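Local coordinates for ubiquitin-conjugating enzyme (Plasmodium vivax, PDB 2FO3), which probably acts, through the UBC domain held here, as a UBE2W-like E2 enzyme carrying activated ubiquitin as a thioester, at residues A[42-48]-A[113-117]; A[10-14]-A[64-68]. One frame throughout, in Å; residues are numbered along the deposited sequence.

Contact 1 of 2, residues A[42-48]-A[113-117]; sequences YVGLENT and ISMLS
Tyr42 lays its ring over the side of Ile113. Ile113 CG1 is 4.1 Å from the centroid of the Tyr42 ring and 15° off the normal, which fits a CH-pi contact displaced slightly toward the rim. The two branches of Ile113 divide the rest of the overlap: its CD1 lies by CD1 of the ring, whereas its CG2 comes within 3.7 Å of Tyr42 CE1 and also touches CZ and OH. On the opposite ring face stands the backbone N of Gly44, so the aromatic plane is sandwiched between its own chain and the helix. Tyr42 CG is anti to the backbone N (chi1 166°), and this sends the ring from the strand end toward residues 113-117. Leu116 CD1 approaches Tyr42 CE2 obliquely at 4.1 Å, and Leu45 CD1 reaches Ile113 CG2 at 3.9 Å, crossing it at about a right angle.

The polar rim is organised by water. Tyr42 OH accepts a nearly straight bond from Leu45 N (3.1 Å, 167°), holding the phenol end against the turn. A water in the ring plane joins this hydroxyl to Thr48 OG1 and Ser117 OG. Thr48 OG1 accepts from the water and donates to Leu45 O at 2.8 Å, fastening the type II turn 45-48. Thr48 CG2 packs against Ser117 OG at 3.5 Å. The two segments are therefore joined by apolar packing and one shared water.

Within the alpha/beta UBC fold of E2 enzymes, the end of strand 37-43 and the turn after it here pack against helix 105-116. Cys26 of the outermost strand 26-30 touches both Tyr42 and Ile113, Pro79 packs on Leu116, and Tyr42 pairs through its backbone with Tyr55 of strand 54-60.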
ATOM      1  N   TYR A  42       2.212   2.135  -8.265  1.00 23.30           N
ATOM      2  CA  TYR A  42       3.619   2.369  -8.061  1.00 27.20           C
ATOM      3  C   TYR A  42       4.357   2.092  -9.357  1.00 28.79           C
ATOM      4  O   TYR A  42       4.174   1.045  -9.972  1.00 28.45           O
ATOM      5  CB  TYR A  42       4.158   1.492  -6.918  1.00 26.92           C
ATOM      6  CG  TYR A  42       5.653   1.426  -6.848  1.00 27.08           C
ATOM      7  CD1 TYR A  42       6.421   2.590  -6.627  1.00 25.87           C
ATOM      8  CD2 TYR A  42       6.314   0.191  -6.949  1.00 26.64           C
ATOM      9  CE1 TYR A  42       7.838   2.521  -6.553  1.00 28.09           C
ATOM     10  CE2 TYR A  42       7.692   0.107  -6.866  1.00 26.82           C
ATOM     11  CZ  TYR A  42       8.455   1.269  -6.677  1.00 27.98           C
ATOM     12  OH  TYR A  42       9.819   1.158  -6.612  1.00 28.86           O
ATOM     13  N   VAL A  43       5.163   3.064  -9.787  1.00 31.34           N
ATOM     14  CA  VAL A  43       6.049   2.883 -10.948  1.00 31.02           C
ATOM     15  C   VAL A  43       7.429   2.643 -10.395  1.00 32.59           C
ATOM     16  O   VAL A  43       7.972   3.487  -9.698  1.00 33.96           O
ATOM     17  CB  VAL A  43       6.056   4.110 -11.879  1.00 32.65           C
ATOM     18  CG1 VAL A  43       6.945   3.838 -13.128  1.00 32.99           C
ATOM     19  CG2 VAL A  43       4.623   4.475 -12.280  1.00 34.21           C
ATOM     20  N   GLY A  44       7.971   1.464 -10.676  1.00 33.89           N
ATOM     21  CA  GLY A  44       9.268   1.027 -10.156  1.00 34.66           C
ATOM     22  C   GLY A  44      10.361   2.063 -10.288  1.00 37.31           C
ATOM     23  O   GLY A  44      10.606   2.610 -11.383  1.00 34.78           O
ATOM     24  N   LEU A  45      11.010   2.345  -9.175  1.00 33.29           N
ATOM     25  CA  LEU A  45      12.097   3.319  -9.161  1.00 36.55           C
ATOM     26  C   LEU A  45      13.291   2.946 -10.034  1.00 38.20           C
ATOM     27  O   LEU A  45      13.715   1.781 -10.090  1.00 38.45           O
ATOM     28  CB  LEU A  45      12.553   3.582  -7.723  1.00 36.14           C
ATOM     29  CG  LEU A  45      11.565   4.448  -6.954  1.00 36.12           C
ATOM     30  CD1 LEU A  45      11.578   4.169  -5.463  1.00 33.27           C
ATOM     31  CD2 LEU A  45      11.817   5.918  -7.256  1.00 35.50           C
ATOM     32  N   GLU A  46      13.826   3.948 -10.716  1.00 42.18           N
ATOM     33  CA  GLU A  46      15.093   3.801 -11.423  1.00 46.94           C
ATOM     34  C   GLU A  46      16.151   3.375 -10.390  1.00 46.06           C
ATOM     35  O   GLU A  46      16.113   3.809  -9.235  1.00 48.16           O
ATOM     36  CB  GLU A  46      15.481   5.125 -12.102  1.00 47.97           C
ATOM     37  N   ASN A  47      17.054   2.491 -10.805  1.00 48.14           N
ATOM     38  CA  ASN A  47      18.138   1.981  -9.943  1.00 48.60           C
ATOM     39  C   ASN A  47      17.699   0.895  -8.942  1.00 47.63           C
ATOM     40  O   ASN A  47      18.391   0.622  -7.954  1.00 47.25           O
ATOM     41  CB  ASN A  47      18.910   3.124  -9.242  1.00 48.86           C
ATOM     42  N   THR A  48      16.536   0.301  -9.205  1.00 45.58           N
ATOM     43  CA  THR A  48      16.064  -0.877  -8.474  1.00 43.51           C
ATOM     44  C   THR A  48      15.729  -1.912  -9.543  1.00 42.74           C
ATOM     45  O   THR A  48      15.611  -1.563 -10.723  1.00 40.13           O
ATOM     46  CB  THR A  48      14.825  -0.591  -7.555  1.00 42.30           C
ATOM     47  OG1 THR A  48      13.644  -0.382  -8.347  1.00 39.62           O
ATOM     48  CG2 THR A  48      15.069   0.617  -6.648  1.00 42.32           C
ATOM     49  N   ILE A 113       7.552  -0.136  -0.555  1.00 25.32           N
ATOM     50  CA  ILE A 113       8.432   0.240  -1.649  1.00 27.81           C
ATOM     51  C   ILE A 113       9.871   0.019  -1.188  1.00 29.98           C
ATOM     52  O   ILE A 113      10.695  -0.493  -1.929  1.00 29.43           O
ATOM     53  CB  ILE A 113       8.209   1.724  -2.095  1.00 27.63           C
ATOM     54  CG1 ILE A 113       6.812   1.894  -2.678  1.00 28.99           C
ATOM     55  CG2 ILE A 113       9.260   2.155  -3.130  1.00 28.05           C
ATOM     56  CD1 ILE A 113       6.430   3.379  -2.868  1.00 29.78           C
ATOM     57  N   SER A 114      10.155   0.394   0.056  1.00 28.98           N
ATOM     58  CA  SER A 114      11.465   0.112   0.649  1.00 31.50           C
ATOM     59  C   SER A 114      11.822  -1.385   0.600  1.00 32.37           C
ATOM     60  O   SER A 114      12.937  -1.756   0.147  1.00 31.37           O
ATOM     61  CB  SER A 114      11.517   0.617   2.086  1.00 29.59           C
ATOM     62  OG  SER A 114      12.806   0.405   2.618  1.00 35.17           O
ATOM     63  N   MET A 115      10.892  -2.225   1.072  1.00 30.55           N
ATOM     64  CA  MET A 115      11.050  -3.707   1.058  1.00 34.47           C
ATOM     65  C   MET A 115      11.392  -4.199  -0.347  1.00 34.88           C
ATOM     66  O   MET A 115      12.354  -4.936  -0.533  1.00 35.56           O
ATOM     67  CB  MET A 115       9.791  -4.386   1.588  1.00 32.64           C
ATOM     68  CG  MET A 115       9.824  -5.943   1.634  1.00 34.27           C
ATOM     69  SD  MET A 115       8.139  -6.577   1.739  1.00 38.96           S
ATOM     70  CE  MET A 115       7.548  -6.291   0.072  1.00 35.94           C
ATOM     71  N   LEU A 116      10.631  -3.741  -1.335  1.00 36.76           N
ATOM     72  CA  LEU A 116      10.872  -4.092  -2.736  1.00 36.13           C
ATOM     73  C   LEU A 116      12.226  -3.630  -3.213  1.00 40.97           C
ATOM     74  O   LEU A 116      12.941  -4.393  -3.892  1.00 40.49           O
ATOM     75  CB  LEU A 116       9.801  -3.494  -3.656  1.00 34.66           C
ATOM     76  CG  LEU A 116       8.380  -4.041  -3.557  1.00 34.00           C
ATOM     77  CD1 LEU A 116       7.480  -3.275  -4.481  1.00 28.88           C
ATOM     78  CD2 LEU A 116       8.375  -5.532  -3.885  1.00 31.90           C
ATOM     79  N   SER A 117      12.574  -2.379  -2.877  1.00 40.32           N
ATOM     80  CA  SER A 117      13.840  -1.801  -3.289  1.00 41.00           C
ATOM     81  C   SER A 117      14.966  -2.331  -2.399  1.00 42.52           C
ATOM     82  O   SER A 117      16.128  -1.968  -2.567  1.00 46.21           O
ATOM     83  CB  SER A 117      13.775  -0.281  -3.246  1.00 40.94           C
ATOM     84  OG  SER A 117      12.741   0.215  -4.089  1.00 42.78           O
TER
HETATM   85  O   HOH W   1      11.401  -0.727  -6.534  1.00 31.44           O

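Contact 2 of 2, residues A[10-14]-A[64-68]; sequences RIQKE and DYPLK
Arg10 projects its CB from helix 10-20 toward the loop 64-68, and the next atom, CG, already meets the Tyr65 ring, 3.5 Å from CE2 in an oblique approach. A bend at chi2 (67°) turns the chain along the helix toward Glu14, one turn on. NE lands on Glu14 OE2 at 2.8 Å, on the carboxylate's anti lone pair and within the guanidinium plane. NH2 reaches the same Glu14 OE2 at 3.2 Å, from above the carboxylate plane, so the grip is side-on and both nitrogens use one oxygen. NH1 ends against the proline, 3.4 Å from Pro66 CB. Tyr65 OH lies over one face of the guanidinium, whose plane is tilted 54° to the ring.

Tyr65 wedges between these groups. Ile11 CG1 touches its CD2 at 4.0 Å, Glu14 CG comes within 3.5 Å of its OH, and Pro66 CB sits 3.8 Å above the ring plane, over its centre. The peptide before Pro66 is cis, which favours such packing of an aromatic ring on the following proline. The pair belongs to the YPxxPP sequence of the E2 family.

Further bonds fix the ion pair: Arg10 NH2 also donates to Pro101 O, while Glu14 OE1 accepts from Ile105 N at the start of helix 105-116. The salt bridge is internal to the helix; toward the loop, aliphatic carbons and the guanidinium make van der Waals contact with Tyr65, hydroxyl included, and Pro66. A guanidinium anchored by the carboxylate and the Pro101 carbonyl should have little freedom to rotate, consistent with a well-defined surface for Tyr65 and Pro66.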
ATOM      1  N   ARG A  10     -10.973   8.582  10.148  1.00 31.80           N
ATOM      2  CA  ARG A  10      -9.548   8.351  10.005  1.00 32.59           C
ATOM      3  C   ARG A  10      -9.172   8.130   8.502  1.00 27.96           C
ATOM      4  O   ARG A  10      -8.106   8.561   8.061  1.00 30.24           O
ATOM      5  CB  ARG A  10      -9.105   7.182  10.892  1.00 32.89           C
ATOM      6  CG  ARG A  10      -7.676   6.760  10.678  1.00 29.36           C
ATOM      7  CD  ARG A  10      -6.655   7.810  11.118  1.00 27.07           C
ATOM      8  NE  ARG A  10      -5.342   7.213  10.946  1.00 28.98           N
ATOM      9  CZ  ARG A  10      -4.768   6.400  11.827  1.00 26.77           C
ATOM     10  NH1 ARG A  10      -5.338   6.150  13.000  1.00 25.07           N
ATOM     11  NH2 ARG A  10      -3.596   5.882  11.553  1.00 27.30           N
ATOM     12  N   ILE A  11     -10.066   7.501   7.736  1.00 26.51           N
ATOM     13  CA  ILE A  11      -9.834   7.277   6.295  1.00 27.97           C
ATOM     14  C   ILE A  11      -9.659   8.634   5.561  1.00 27.84           C
ATOM     15  O   ILE A  11      -8.719   8.812   4.766  1.00 26.53           O
ATOM     16  CB  ILE A  11     -10.931   6.330   5.626  1.00 29.56           C
ATOM     17  CG1 ILE A  11     -10.809   4.884   6.176  1.00 29.55           C
ATOM     18  CG2 ILE A  11     -10.818   6.356   4.094  1.00 28.00           C
ATOM     19  CD1 ILE A  11     -11.975   3.923   5.716  1.00 32.16           C
ATOM     20  N   GLN A  12     -10.538   9.589   5.868  1.00 27.73           N
ATOM     21  CA  GLN A  12     -10.431  10.952   5.271  1.00 27.80           C
ATOM     22  C   GLN A  12      -9.093  11.641   5.631  1.00 23.03           C
ATOM     23  O   GLN A  12      -8.448  12.274   4.778  1.00 23.68           O
ATOM     24  CB  GLN A  12     -11.626  11.822   5.693  1.00 27.36           C
ATOM     25  CG  GLN A  12     -11.646  13.177   4.996  1.00 27.03           C
ATOM     26  CD  GLN A  12     -11.979  13.118   3.509  1.00 28.77           C
ATOM     27  OE1 GLN A  12     -12.355  12.057   2.965  1.00 27.78           O
ATOM     28  NE2 GLN A  12     -11.862  14.281   2.833  1.00 26.85           N
ATOM     29  N   LYS A  13      -8.666  11.496   6.889  1.00 21.54           N
ATOM     30  CA  LYS A  13      -7.378  12.041   7.344  1.00 24.48           C
ATOM     31  C   LYS A  13      -6.217  11.414   6.560  1.00 25.36           C
ATOM     32  O   LYS A  13      -5.309  12.102   6.077  1.00 23.65           O
ATOM     33  CB  LYS A  13      -7.215  11.764   8.850  1.00 27.62           C
ATOM     34  CG  LYS A  13      -8.207  12.551   9.716  1.00 35.67           C
ATOM     35  CD  LYS A  13      -8.132  12.136  11.206  1.00 38.34           C
ATOM     36  CE  LYS A  13      -8.989  13.049  12.061  1.00 40.54           C
ATOM     37  NZ  LYS A  13     -10.422  12.859  11.726  1.00 46.81           N
ATOM     38  N   GLU A  14      -6.249  10.084   6.430  1.00 23.59           N
ATOM     39  CA  GLU A  14      -5.234   9.375   5.625  1.00 22.12           C
ATOM     40  C   GLU A  14      -5.250   9.806   4.135  1.00 18.69           C
ATOM     41  O   GLU A  14      -4.174   9.923   3.489  1.00 20.84           O
ATOM     42  CB  GLU A  14      -5.434   7.848   5.756  1.00 23.43           C
ATOM     43  CG  GLU A  14      -5.162   7.309   7.167  1.00 26.55           C
ATOM     44  CD  GLU A  14      -3.723   7.477   7.620  1.00 26.38           C
ATOM     45  OE1 GLU A  14      -2.808   7.506   6.777  1.00 28.48           O
ATOM     46  OE2 GLU A  14      -3.508   7.575   8.840  1.00 25.05           O
ATOM     47  N   ASP A  64     -13.100  -2.354  11.561  1.00 37.11           N
ATOM     48  CA  ASP A  64     -12.415  -2.010  12.822  1.00 37.36           C
ATOM     49  C   ASP A  64     -11.166  -1.133  12.634  1.00 34.99           C
ATOM     50  O   ASP A  64     -10.418  -0.883  13.602  1.00 33.68           O
ATOM     51  CB  ASP A  64     -12.029  -3.286  13.588  1.00 39.79           C
ATOM     52  CG  ASP A  64     -13.205  -3.937  14.277  1.00 46.11           C
ATOM     53  OD1 ASP A  64     -14.352  -3.478  14.094  1.00 44.69           O
ATOM     54  OD2 ASP A  64     -12.980  -4.917  15.025  1.00 48.74           O
ATOM     55  N   TYR A  65     -10.930  -0.678  11.396  1.00 28.77           N
ATOM     56  CA  TYR A  65      -9.833   0.258  11.133  1.00 28.51           C
ATOM     57  C   TYR A  65     -10.053   1.527  11.996  1.00 28.29           C
ATOM     58  O   TYR A  65     -11.187   2.037  12.081  1.00 30.94           O
ATOM     59  CB  TYR A  65      -9.752   0.615   9.624  1.00 25.82           C
ATOM     60  CG  TYR A  65      -8.595   1.521   9.305  1.00 24.55           C
ATOM     61  CD1 TYR A  65      -7.301   1.023   9.243  1.00 23.02           C
ATOM     62  CD2 TYR A  65      -8.803   2.900   9.040  1.00 26.35           C
ATOM     63  CE1 TYR A  65      -6.215   1.878   8.968  1.00 21.39           C
ATOM     64  CE2 TYR A  65      -7.699   3.778   8.774  1.00 24.44           C
ATOM     65  CZ  TYR A  65      -6.431   3.252   8.752  1.00 24.23           C
ATOM     66  OH  TYR A  65      -5.334   4.046   8.500  1.00 25.95           O
ATOM     67  N   PRO A  66      -8.973   2.084  12.593  1.00 29.99           N
ATOM     68  CA  PRO A  66      -7.555   1.789  12.510  1.00 26.99           C
ATOM     69  C   PRO A  66      -6.975   0.799  13.541  1.00 26.16           C
ATOM     70  O   PRO A  66      -5.793   0.486  13.469  1.00 27.93           O
ATOM     71  CB  PRO A  66      -6.921   3.168  12.728  1.00 30.50           C
ATOM     72  CG  PRO A  66      -7.871   3.874  13.668  1.00 30.06           C
ATOM     73  CD  PRO A  66      -9.230   3.251  13.469  1.00 32.25           C
ATOM     74  N   LEU A  67      -7.783   0.318  14.478  1.00 26.75           N
ATOM     75  CA  LEU A  67      -7.279  -0.643  15.483  1.00 26.67           C
ATOM     76  C   LEU A  67      -6.888  -1.940  14.794  1.00 26.41           C
ATOM     77  O   LEU A  67      -5.909  -2.574  15.138  1.00 26.69           O
ATOM     78  CB  LEU A  67      -8.320  -0.871  16.592  1.00 30.09           C
ATOM     79  CG  LEU A  67      -8.488   0.329  17.539  1.00 33.14           C
ATOM     80  CD1 LEU A  67      -9.348  -0.099  18.722  1.00 35.57           C
ATOM     81  CD2 LEU A  67      -7.149   0.898  18.048  1.00 32.50           C
ATOM     82  N   LYS A  68      -7.651  -2.302  13.783  1.00 28.04           N
ATOM     83  CA  LYS A  68      -7.266  -3.390  12.918  1.00 33.18           C
ATOM     84  C   LYS A  68      -6.579  -2.794  11.672  1.00 30.75           C
ATOM     85  O   LYS A  68      -7.002  -1.734  11.159  1.00 28.60           O
ATOM     86  CB  LYS A  68      -8.468  -4.284  12.589  1.00 38.62           C
ATOM     87  CG  LYS A  68      -8.739  -5.396  13.647  1.00 44.59           C
ATOM     88  CD  LYS A  68      -8.871  -4.869  15.092  1.00 47.68           C
ATOM     89  CE  LYS A  68      -8.746  -6.006  16.138  1.00 46.16           C
ATOM     90  NZ  LYS A  68      -8.591  -5.504  17.575  1.00 49.87           N
TER

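Overall arrangement
The two contacts lie on opposite sides of the chain's centre, 26 Å apart between centres, with nearest atoms about 14 Å apart and no touch. Their segments alternate along the chain. Helix 105-116 relates them: its C-terminal turn supplies one side of contact 1, and the backbone N of Ile105, at its first turn, is bonded by Glu14 of contact 2. In E2 relatives the first helix and the loop before the fourth strand contribute to E3 binding, so contact 2 probably adjoins that surface. Neither contact contains a catalytic cysteine.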